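Local coordinates for glycosyl hydrolase family 2, TIM barrel domain protein (Parabacteroides merdae ATCC 43184, PDB 6DXU), which probably hydrolyses beta-glucuronides, as a glycoside hydrolase family 2 beta-glucuronidase of a human gut bacterium, at residues Trp37-Gly42 with His72-Glu77; Asn185-Leu190 with Val339-Thr344. All blocks are in the same frame, centred on the assembly; numbering follows the deposited sequence.

Contact 1. Residues Trp37-Gly42 with His72-Glu77; sequences WEYLKG and HCFNAE
Tyr39, on strand 37-41, and His72, in the loop that follows strand 66-68, are the residues of closest backbone approach, yet their CA atoms stand 8.9 Å apart, so the direct contacts are all between side chains. The result is an aromatic cluster of Tyr39, His72 and Phe74 on the antiparallel sheet of the family 2 sugar binding domain. Tyr39 suits its place because a long, flat ring can span such a gap and still end in a polar group. With CG anti to the backbone N (chi1 161°), it reaches out toward the loop. His72 meets it edge-to-face, the planes at 50°: CE1 comes over the centre of one tyrosine face and lies 3.5 Å from Tyr39 CD2. A histidine fits because its flat ring can pack CE1 on Tyr39 while ND1 hydrogen-bonds to the hydroxyl of Tyr93 on strand 90-97. Phe74, in a type I turn from Cys73 to Ala76, offers an apolar ring to the hydroxyl end of Tyr39. The two rings are nearly parallel but slid until they barely overlap; Tyr39 CE1 comes to 3.4 Å from Phe74 CE1, and Tyr39 OH to the same distance from Phe74 CD1. Beyond the rings, one water in the plane of the Tyr39 ring sits 2.8 Å from Tyr39 OH and donates a hydrogen bond to Phe74 O, also at 2.8 Å.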
loop_
_atom_site.group_PDB
_atom_site.type_symbol
_atom_site.label_atom_id
_atom_site.label_comp_id
_atom_site.label_asym_id
_atom_site.label_seq_id
_atom_site.Cartn_x
_atom_site.Cartn_y
_atom_site.Cartn_z
ATOM N N TRP D 37 -27.735 -22.235 -5.940
ATOM C CA TRP D 37 -26.857 -21.102 -6.192
ATOM C C TRP D 37 -27.587 -20.037 -6.997
ATOM O O TRP D 37 -28.507 -20.341 -7.760
ATOM C CB TRP D 37 -25.602 -21.536 -6.950
ATOM C CG TRP D 37 -24.619 -22.300 -6.102
ATOM C CD1 TRP D 37 -24.581 -23.648 -5.905
ATOM C CD2 TRP D 37 -23.507 -21.754 -5.381
ATOM N NE1 TRP D 37 -23.530 -23.977 -5.082
ATOM C CE2 TRP D 37 -22.847 -22.833 -4.753
ATOM C CE3 TRP D 37 -23.015 -20.458 -5.192
ATOM C CZ2 TRP D 37 -21.712 -22.659 -3.957
ATOM C CZ3 TRP D 37 -21.885 -20.281 -4.397
ATOM C CH2 TRP D 37 -21.247 -21.371 -3.791
ATOM N N GLU D 38 -27.154 -18.792 -6.833
ATOM C CA GLU D 38 -27.574 -17.702 -7.700
ATOM C C GLU D 38 -26.357 -16.999 -8.275
ATOM O O GLU D 38 -25.309 -16.898 -7.627
ATOM C CB GLU D 38 -28.437 -16.713 -6.951
ATOM C CG GLU D 38 -29.743 -17.312 -6.465
ATOM C CD GLU D 38 -30.479 -16.357 -5.552
ATOM O OE1 GLU D 38 -31.415 -15.685 -6.029
ATOM O OE2 GLU D 38 -30.099 -16.254 -4.362
ATOM N N TYR D 39 -26.521 -16.473 -9.486
ATOM C CA TYR D 39 -25.431 -15.891 -10.253
ATOM C C TYR D 39 -25.800 -14.469 -10.654
ATOM O O TYR D 39 -26.930 -14.219 -11.092
ATOM C CB TYR D 39 -25.158 -16.723 -11.508
ATOM C CG TYR D 39 -24.376 -16.002 -12.587
ATOM C CD1 TYR D 39 -23.079 -15.587 -12.360
ATOM C CD2 TYR D 39 -24.926 -15.767 -13.840
ATOM C CE1 TYR D 39 -22.356 -14.928 -13.338
ATOM C CE2 TYR D 39 -24.203 -15.121 -14.831
ATOM C CZ TYR D 39 -22.912 -14.705 -14.565
ATOM O OH TYR D 39 -22.162 -14.050 -15.517
ATOM N N LEU D 40 -24.845 -13.547 -10.522
ATOM C CA LEU D 40 -25.019 -12.174 -10.987
ATOM C C LEU D 40 -23.878 -11.833 -11.941
ATOM O O LEU D 40 -22.706 -11.856 -11.549
ATOM C CB LEU D 40 -25.041 -11.182 -9.823
ATOM C CG LEU D 40 -25.191 -9.721 -10.269
ATOM C CD1 LEU D 40 -26.624 -9.493 -10.788
ATOM C CD2 LEU D 40 -24.905 -8.779 -9.135
ATOM N N LYS D 41 -24.217 -11.521 -13.190
ATOM C CA LYS D 41 -23.232 -10.988 -14.119
ATOM C C LYS D 41 -22.914 -9.549 -13.725
ATOM O O LYS D 41 -23.815 -8.712 -13.627
ATOM C CB LYS D 41 -23.761 -11.058 -15.549
ATOM C CG LYS D 41 -22.845 -10.432 -16.612
ATOM C CD LYS D 41 -23.576 -10.313 -17.964
ATOM C CE LYS D 41 -22.818 -9.474 -19.011
ATOM N NZ LYS D 41 -22.749 -8.001 -18.682
ATOM N N GLY D 42 -21.657 -9.268 -13.448
ATOM C CA GLY D 42 -21.259 -7.929 -13.059
ATOM C C GLY D 42 -20.897 -7.857 -11.586
ATOM O O GLY D 42 -21.081 -8.798 -10.816
ATOM N N HIS D 72 -20.855 -23.855 -13.534
ATOM C CA HIS D 72 -21.455 -22.769 -14.287
ATOM C C HIS D 72 -20.358 -21.928 -14.904
ATOM O O HIS D 72 -19.325 -21.681 -14.268
ATOM C CB HIS D 72 -22.314 -21.886 -13.380
ATOM C CG HIS D 72 -22.849 -20.660 -14.060
ATOM N ND1 HIS D 72 -22.216 -19.437 -14.007
ATOM C CD2 HIS D 72 -23.959 -20.478 -14.811
ATOM C CE1 HIS D 72 -22.926 -18.548 -14.680
ATOM N NE2 HIS D 72 -23.983 -19.158 -15.191
ATOM N N CYS D 73 -20.607 -21.446 -16.120
ATOM C CA CYS D 73 -19.671 -20.579 -16.824
ATOM C C CYS D 73 -20.391 -19.314 -17.275
ATOM O O CYS D 73 -21.518 -19.390 -17.795
ATOM C CB CYS D 73 -19.054 -21.320 -18.020
ATOM S SG CYS D 73 -17.892 -20.313 -18.956
ATOM N N PHE D 74 -19.748 -18.151 -17.057
ATOM C CA PHE D 74 -20.322 -16.875 -17.487
ATOM C C PHE D 74 -20.732 -16.905 -18.949
ATOM O O PHE D 74 -21.652 -16.187 -19.355
ATOM C CB PHE D 74 -19.318 -15.718 -17.356
ATOM C CG PHE D 74 -18.870 -15.386 -15.954
ATOM C CD1 PHE D 74 -19.443 -15.969 -14.841
ATOM C CD2 PHE D 74 -17.878 -14.420 -15.768
ATOM C CE1 PHE D 74 -19.012 -15.620 -13.563
ATOM C CE2 PHE D 74 -17.454 -14.056 -14.494
ATOM C CZ PHE D 74 -18.022 -14.659 -13.393
ATOM N N ASN D 75 -20.026 -17.693 -19.757
ATOM C CA ASN D 75 -20.014 -17.566 -21.207
ATOM C C ASN D 75 -20.699 -18.735 -21.900
ATOM O O ASN D 75 -20.407 -19.010 -23.068
ATOM C CB ASN D 75 -18.572 -17.450 -21.677
ATOM C CG ASN D 75 -17.816 -16.384 -20.910
ATOM O OD1 ASN D 75 -16.950 -16.684 -20.080
ATOM N ND2 ASN D 75 -18.154 -15.135 -21.173
ATOM N N ALA D 76 -21.595 -19.425 -21.191
ATOM C CA ALA D 76 -22.258 -20.602 -21.754
ATOM C C ALA D 76 -22.924 -20.282 -23.078
ATOM O O ALA D 76 -22.958 -21.125 -23.984
ATOM C CB ALA D 76 -23.285 -21.145 -20.762
ATOM N N GLU D 77 -23.447 -19.072 -23.212
ATOM C CA GLU D 77 -24.103 -18.651 -24.436
ATOM C C GLU D 77 -23.339 -17.592 -25.212
ATOM O O GLU D 77 -23.286 -17.666 -26.451
ATOM C CB GLU D 77 -25.517 -18.161 -24.104
ATOM C CG GLU D 77 -26.380 -17.955 -25.304
ATOM C CD GLU D 77 -27.862 -18.162 -24.998
ATOM O OE1 GLU D 77 -28.235 -18.186 -23.799
ATOM O OE2 GLU D 77 -28.649 -18.284 -25.964
HETATM O O HOH W 1 -23.050 -14.072 -18.170
#

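Contact 2. Residues Asn185-Leu190 with Val339-Thr344; sequences NIYGGL and VAQAMT
Packing against a tyrosine face dominates where Tyr187, in the loop between strands 162-169 and 194-199, meets the type II' turn Val339-Ala342 that leads toward helix 345-357. Ala340 CB makes a CH-pi contact, 3.9 Å from the Tyr187 ring centroid and 27° off the normal, and comes within 3.5 Å of Tyr187 CZ. A methyl is small enough to let the turn lie close over the ring, whose opposite face is covered by CB of Asn185. Gln341 follows with its N over the same face as Ala340, its CB 3.5 Å from Tyr187 CD2, and its OE1 at the ring's edge, in plane, 3.5 Å from Tyr187 CB.

The polar links pass through water and through neighbours. Gln341 swings CG away from its backbone N (chi1 -171°) and stays extended beyond it, carrying OE1 to a water that donates to it at 2.8 Å and accepts from Tyr187 N at 3.2 Å. Gln341 NE2 hydrogen-bonds to Glu334, while the Tyr187 hydroxyl bonds to Asp335 and takes a weak bond from Asn185 ND2. Replacing Tyr187 with a leucine would probably open a gap beneath Ala340 and leave Asp335 without its hydroxyl partner. The apolar faces of Tyr187 are thus packed on both sides while its hydroxyl keeps a polar partner, consistent with a buried seam between the sugar binding and TIM barrel domains.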
loop_
_atom_site.group_PDB
_atom_site.type_symbol
_atom_site.label_atom_id
_atom_site.label_comp_id
_atom_site.label_asym_id
_atom_site.label_seq_id
_atom_site.Cartn_x
_atom_site.Cartn_y
_atom_site.Cartn_z
ATOM N N ASN D 185 -11.355 -19.207 -25.561
ATOM C CA ASN D 185 -11.961 -18.284 -24.612
ATOM C C ASN D 185 -11.308 -18.410 -23.250
ATOM O O ASN D 185 -11.113 -19.521 -22.743
ATOM C CB ASN D 185 -13.452 -18.559 -24.461
ATOM C CG ASN D 185 -14.206 -18.326 -25.742
ATOM O OD1 ASN D 185 -14.244 -17.217 -26.248
ATOM N ND2 ASN D 185 -14.806 -19.372 -26.269
ATOM N N ILE D 186 -11.017 -17.260 -22.646
ATOM C CA ILE D 186 -10.533 -17.197 -21.267
ATOM C C ILE D 186 -11.783 -17.062 -20.407
ATOM O O ILE D 186 -12.259 -15.959 -20.100
ATOM C CB ILE D 186 -9.545 -16.057 -21.062
ATOM C CG1 ILE D 186 -8.418 -16.195 -22.089
ATOM C CG2 ILE D 186 -8.964 -16.101 -19.634
ATOM C CD1 ILE D 186 -7.417 -15.050 -22.034
ATOM N N TYR D 187 -12.332 -18.201 -20.037
ATOM C CA TYR D 187 -13.682 -18.272 -19.505
ATOM C C TYR D 187 -13.740 -17.782 -18.064
ATOM O O TYR D 187 -12.732 -17.738 -17.349
ATOM C CB TYR D 187 -14.182 -19.707 -19.576
ATOM C CG TYR D 187 -14.733 -20.137 -20.911
ATOM C CD1 TYR D 187 -15.660 -19.341 -21.598
ATOM C CD2 TYR D 187 -14.394 -21.381 -21.454
ATOM C CE1 TYR D 187 -16.209 -19.768 -22.817
ATOM C CE2 TYR D 187 -14.949 -21.824 -22.676
ATOM C CZ TYR D 187 -15.846 -21.012 -23.339
ATOM O OH TYR D 187 -16.391 -21.429 -24.530
ATOM N N GLY D 188 -14.945 -17.435 -17.624
ATOM C CA GLY D 188 -15.159 -16.963 -16.269
ATOM C C GLY D 188 -16.171 -17.826 -15.543
ATOM O O GLY D 188 -17.075 -18.395 -16.163
ATOM N N GLY D 189 -15.993 -17.944 -14.228
ATOM C CA GLY D 189 -17.004 -18.501 -13.347
ATOM C C GLY D 189 -16.563 -19.781 -12.658
ATOM O O GLY D 189 -15.434 -20.253 -12.798
ATOM N N LEU D 190 -17.507 -20.346 -11.899
ATOM C CA LEU D 190 -17.286 -21.573 -11.128
ATOM C C LEU D 190 -17.520 -22.777 -12.041
ATOM O O LEU D 190 -18.459 -23.565 -11.880
ATOM C CB LEU D 190 -18.197 -21.600 -9.902
ATOM C CG LEU D 190 -17.853 -20.584 -8.794
ATOM C CD1 LEU D 190 -18.906 -20.566 -7.660
ATOM C CD2 LEU D 190 -16.467 -20.849 -8.217
ATOM N N VAL D 339 -22.740 -25.173 -22.352
ATOM C CA VAL D 339 -22.221 -24.989 -20.998
ATOM C C VAL D 339 -20.848 -24.327 -20.974
ATOM O O VAL D 339 -20.348 -23.990 -19.897
ATOM C CB VAL D 339 -22.160 -26.341 -20.256
ATOM C CG1 VAL D 339 -23.533 -26.964 -20.159
ATOM C CG2 VAL D 339 -21.167 -27.281 -20.932
ATOM N N ALA D 340 -20.224 -24.140 -22.139
ATOM C CA ALA D 340 -18.855 -23.582 -22.218
ATOM C C ALA D 340 -17.957 -24.456 -21.346
ATOM O O ALA D 340 -18.000 -25.694 -21.468
ATOM C CB ALA D 340 -18.856 -22.088 -21.853
ATOM N N GLN D 341 -17.162 -23.884 -20.432
ATOM C CA GLN D 341 -16.210 -24.698 -19.681
ATOM C C GLN D 341 -16.878 -25.580 -18.625
ATOM O O GLN D 341 -16.230 -26.500 -18.113
ATOM C CB GLN D 341 -15.139 -23.802 -19.022
ATOM C CG GLN D 341 -13.980 -24.624 -18.414
ATOM C CD GLN D 341 -12.667 -23.862 -18.394
ATOM O OE1 GLN D 341 -12.601 -22.692 -18.782
ATOM N NE2 GLN D 341 -11.612 -24.525 -17.937
ATOM N N ALA D 342 -18.158 -25.354 -18.308
ATOM C CA ALA D 342 -18.823 -26.030 -17.185
ATOM C C ALA D 342 -19.311 -27.446 -17.540
ATOM O O ALA D 342 -20.497 -27.776 -17.450
ATOM C CB ALA D 342 -19.979 -25.164 -16.700
ATOM N N MET D 343 -18.366 -28.310 -17.904
ATOM C CA MET D 343 -18.702 -29.711 -18.192
ATOM C C MET D 343 -18.883 -30.512 -16.909
ATOM O O MET D 343 -18.172 -30.299 -15.922
ATOM C CB MET D 343 -17.617 -30.354 -19.047
ATOM C CG MET D 343 -17.478 -29.698 -20.417
ATOM S SD MET D 343 -16.261 -30.515 -21.468
ATOM C CE MET D 343 -17.096 -32.071 -21.818
ATOM N N THR D 344 -19.833 -31.445 -16.928
ATOM C CA THR D 344 -20.061 -32.324 -15.796
ATOM C C THR D 344 -19.175 -33.565 -15.903
ATOM O O THR D 344 -18.595 -33.861 -16.947
ATOM C CB THR D 344 -21.518 -32.760 -15.722
ATOM O OG1 THR D 344 -21.817 -33.561 -16.872
ATOM C CG2 THR D 344 -22.450 -31.536 -15.643
HETATM O O HOH W 2 -10.942 -21.020 -20.282
#

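Overall arrangement
From the N terminus, strand 37-41 enters the antiparallel sheet, and contact 1 closes a short loop of 29 intervening residues when the chain returns at 72-77. Contact 2 opens later, at 185-190, and closes only at 339-344, after 148 residues rich in strand and without helix. The two therefore follow in series, neither nesting nor crossing. In space they adjoin, their centres about 9 Å apart: Phe74 N probably hydrogen-bonds to Gly188 O, and His72 N to Leu190 O. Loop 72-77 thus lies between strand 37-41 and loop 185-190, linking the sheet of the sugar binding domain through contact 2 to the TIM barrel domain.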